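Cow rumen GH26 endo-mannanase (Metagenome, PDB 6UEH) probably hydrolyses internal beta-1,4-mannosidic linkages of mannans and galactomannans, using a family 26 catalytic barrel joined to a calcium-binding accessory domain. Local coordinates at residues V67-K73 with V91-D95. Numbering follows the deposited sequence.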
ATOM      1  N   VAL A  67      18.151  -2.990  24.264  1.00 13.98           N
ATOM      2  CA  VAL A  67      17.084  -2.603  25.175  1.00 13.34           C
ATOM      3  C   VAL A  67      16.603  -3.736  26.068  1.00 13.61           C
ATOM      4  O   VAL A  67      16.985  -4.895  25.904  1.00 13.84           O
ATOM      5  CB  VAL A  67      15.859  -2.063  24.406  1.00 13.01           C
ATOM      6  CG1 VAL A  67      16.272  -0.947  23.458  1.00 12.29           C
ATOM      7  CG2 VAL A  67      15.174  -3.191  23.648  1.00 14.26           C
ATOM      8  N   ALA A  68      15.767  -3.368  27.032  1.00 11.77           N
ATOM      9  CA  ALA A  68      15.010  -4.318  27.824  1.00 12.14           C
ATOM     10  C   ALA A  68      13.655  -3.692  28.114  1.00 13.28           C
ATOM     11  O   ALA A  68      13.486  -2.481  27.986  1.00 13.13           O
ATOM     12  CB  ALA A  68      15.737  -4.668  29.112  1.00 12.46           C
ATOM     13  N   GLN A  69      12.688  -4.516  28.497  1.00 14.35           N
ATOM     14  CA  GLN A  69      11.342  -4.030  28.767  1.00 15.28           C
ATOM     15  C   GLN A  69      10.626  -5.039  29.653  1.00 16.46           C
ATOM     16  O   GLN A  69      10.224  -6.105  29.187  1.00 17.43           O
ATOM     17  CB  GLN A  69      10.582  -3.803  27.456  1.00 15.42           C
ATOM     18  CG  GLN A  69       9.291  -3.011  27.593  1.00 15.51           C
ATOM     19  CD  GLN A  69       8.139  -3.857  28.099  1.00 15.91           C
ATOM     20  OE1 GLN A  69       7.595  -3.604  29.172  1.00 17.02           O
ATOM     21  NE2 GLN A  69       7.764  -4.870  27.325  1.00 16.70           N
ATOM     22  N   ILE A  70      10.479  -4.707  30.933  1.00 15.49           N
ATOM     23  CA  ILE A  70       9.977  -5.676  31.900  1.00 15.64           C
ATOM     24  C   ILE A  70       8.685  -5.251  32.598  1.00 15.68           C
ATOM     25  O   ILE A  70       8.258  -5.896  33.552  1.00 15.14           O
ATOM     26  CB  ILE A  70      11.031  -5.970  32.989  1.00 16.34           C
ATOM     27  CG1 ILE A  70      11.374  -4.692  33.759  1.00 16.48           C
ATOM     28  CG2 ILE A  70      12.281  -6.580  32.374  1.00 16.68           C
ATOM     29  CD1 ILE A  70      12.254  -4.927  34.972  1.00 17.40           C
ATOM     30  N   LEU A  71       8.056  -4.180  32.128  1.00 15.61           N
ATOM     31  CA  LEU A  71       6.805  -3.738  32.742  1.00 17.07           C
ATOM     32  C   LEU A  71       5.604  -4.535  32.226  1.00 18.22           C
ATOM     33  O   LEU A  71       4.721  -4.916  32.998  1.00 18.45           O
ATOM     34  CB  LEU A  71       6.585  -2.243  32.501  1.00 17.60           C
ATOM     35  CG  LEU A  71       5.400  -1.649  33.264  1.00 19.41           C
ATOM     36  CD1 LEU A  71       5.598  -1.831  34.763  1.00 19.78           C
ATOM     37  CD2 LEU A  71       5.198  -0.178  32.911  1.00 19.31           C
ATOM     38  N   ASP A  72       5.579  -4.791  30.921  1.00 17.86           N
ATOM     39  CA  ASP A  72       4.456  -5.485  30.295  1.00 19.38           C
ATOM     40  C   ASP A  72       4.885  -6.796  29.642  1.00 19.33           C
ATOM     41  O   ASP A  72       5.704  -6.798  28.721  1.00 18.32           O
ATOM     42  CB  ASP A  72       3.788  -4.587  29.248  1.00 21.00           C
ATOM     43  CG  ASP A  72       3.174  -3.337  29.853  1.00 23.34           C
ATOM     44  OD1 ASP A  72       2.662  -3.411  30.989  1.00 25.95           O
ATOM     45  OD2 ASP A  72       3.199  -2.280  29.188  1.00 22.81           O
ATOM     46  N   LYS A  73       4.326  -7.907  30.118  1.00 21.09           N
ATOM     47  CA  LYS A  73       4.612  -9.225  29.550  1.00 23.71           C
ATOM     48  C   LYS A  73       4.181  -9.318  28.087  1.00 24.13           C
ATOM     49  O   LYS A  73       4.788 -10.042  27.296  1.00 26.04           O
ATOM     50  CB  LYS A  73       3.912 -10.327  30.352  1.00 27.53           C
ATOM     51  CG  LYS A  73       4.217 -10.342  31.842  1.00 30.33           C
ATOM     52  CD  LYS A  73       5.640 -10.787  32.138  1.00 32.35           C
ATOM     53  CE  LYS A  73       5.846 -10.950  33.640  1.00 34.60           C
ATOM     54  NZ  LYS A  73       7.254 -11.272  34.000  1.00 35.07           N
ATOM     55  N   VAL A  91       7.775  -2.889  21.677  1.00 19.36           N
ATOM     56  CA  VAL A  91       8.890  -3.663  22.211  1.00 18.31           C
ATOM     57  C   VAL A  91       8.363  -4.777  23.107  1.00 18.24           C
ATOM     58  O   VAL A  91       7.703  -4.509  24.113  1.00 16.54           O
ATOM     59  CB  VAL A  91       9.875  -2.780  23.002  1.00 18.08           C
ATOM     60  CG1 VAL A  91      10.946  -3.633  23.669  1.00 18.80           C
ATOM     61  CG2 VAL A  91      10.508  -1.747  22.086  1.00 17.74           C
ATOM     62  N   PRO A  92       8.634  -6.035  22.730  1.00 17.47           N
ATOM     63  CA  PRO A  92       8.188  -7.189  23.518  1.00 18.64           C
ATOM     64  C   PRO A  92       8.788  -7.206  24.921  1.00 17.78           C
ATOM     65  O   PRO A  92       9.699  -6.433  25.218  1.00 17.31           O
ATOM     66  CB  PRO A  92       8.690  -8.389  22.704  1.00 20.22           C
ATOM     67  CG  PRO A  92       8.873  -7.863  21.316  1.00 19.36           C
ATOM     68  CD  PRO A  92       9.315  -6.441  21.489  1.00 16.78           C
ATOM     69  N   TYR A  93       8.267  -8.077  25.778  1.00 18.60           N
ATOM     70  CA  TYR A  93       8.866  -8.297  27.085  1.00 18.38           C
ATOM     71  C   TYR A  93      10.276  -8.852  26.919  1.00 18.54           C
ATOM     72  O   TYR A  93      10.462  -9.960  26.409  1.00 19.76           O
ATOM     73  CB  TYR A  93       8.008  -9.251  27.918  1.00 20.37           C
ATOM     74  CG  TYR A  93       8.570  -9.558  29.289  1.00 22.32           C
ATOM     75  CD1 TYR A  93       8.319  -8.720  30.367  1.00 21.81           C
ATOM     76  CD2 TYR A  93       9.339 -10.696  29.509  1.00 23.61           C
ATOM     77  CE1 TYR A  93       8.822  -8.999  31.623  1.00 22.07           C
ATOM     78  CE2 TYR A  93       9.848 -10.982  30.762  1.00 24.16           C
ATOM     79  CZ  TYR A  93       9.587 -10.131  31.814  1.00 23.69           C
ATOM     80  OH  TYR A  93      10.091 -10.413  33.062  1.00 23.81           O
ATOM     81  N   TYR A  94      11.263  -8.065  27.331  1.00 17.38           N
ATOM     82  CA  TYR A  94      12.661  -8.483  27.303  1.00 18.16           C
ATOM     83  C   TYR A  94      13.261  -8.341  28.694  1.00 16.29           C
ATOM     84  O   TYR A  94      13.450  -7.222  29.168  1.00 13.76           O
ATOM     85  CB  TYR A  94      13.474  -7.643  26.310  1.00 18.77           C
ATOM     86  CG  TYR A  94      13.161  -7.875  24.849  1.00 20.96           C
ATOM     87  CD1 TYR A  94      12.876  -9.145  24.364  1.00 21.54           C
ATOM     88  CD2 TYR A  94      13.164  -6.814  23.950  1.00 21.21           C
ATOM     89  CE1 TYR A  94      12.598  -9.350  23.023  1.00 23.72           C
ATOM     90  CE2 TYR A  94      12.889  -7.008  22.615  1.00 22.30           C
ATOM     91  CZ  TYR A  94      12.605  -8.274  22.154  1.00 23.53           C
ATOM     92  OH  TYR A  94      12.331  -8.459  20.818  1.00 24.40           O
ATOM     93  N   ASP A  95      13.565  -9.460  29.346  1.00 16.70           N
ATOM     94  CA  ASP A  95      14.126  -9.417  30.693  1.00 18.32           C
ATOM     95  C   ASP A  95      15.652  -9.496  30.651  1.00 19.16           C
ATOM     96  O   ASP A  95      16.320  -9.520  31.686  1.00 19.91           O
ATOM     97  CB  ASP A  95      13.549 -10.546  31.557  1.00 21.47           C
ATOM     98  CG  ASP A  95      14.027 -11.927  31.133  1.00 25.21           C
ATOM     99  OD1 ASP A  95      14.549 -12.086  30.008  1.00 25.73           O
ATOM    100  OD2 ASP A  95      13.860 -12.869  31.935  1.00 27.24           O
TER
HETATM  101  O   HOH W   1       6.181  -9.752  24.986  1.00 21.03           O
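Over one face of the Tyr93 ring lies the aliphatic chain of Lys73: its CD sits 3.9 Å from the ring centroid and 20° off the normal, a CH-pi contact displaced toward the rim. The lysine chain bends at chi2 (-70°) and then runs alongside the tyrosine, which brings NZ to a weak hydrogen bond with the phenol OH. Asp72 O meets the same ring at its edge, near the plane, while Ile70 CA approaches CE1 obliquely. On the Tyr94 ring, Pro92 O lies over one face toward the rim, and Val67 CG2 comes in obliquely, 4.2 Å from Tyr94 CD2. The Gln69 amide is held at both ends. OE1 accepts the N-H of Asp72 on a lone pair at 2.9 Å, and NE2 returns a bond to Asp72 O, almost in the amide plane; together these fix the rotation of the amide. NE2 also reaches Val91 O and Pro92 O, both weakly (3.2 Å from NE2 to Val91 O). All this happens in the CBM6-type beta-sandwich, where strands 59-69 and 85-94 belong to different sheets, yet Gln69 and Tyr94 form an antiparallel hydrogen-bonded pair: Gln69 N donates to Tyr94 O (167°) and Tyr94 N to Gln69 O, the latter more bent. Phe100 of strand 97-107 touches Val67, Val91 and Pro92. A water spans Lys73 O and Tyr93 N, while the Asp72 carboxylate forms a salt bridge with Arg76.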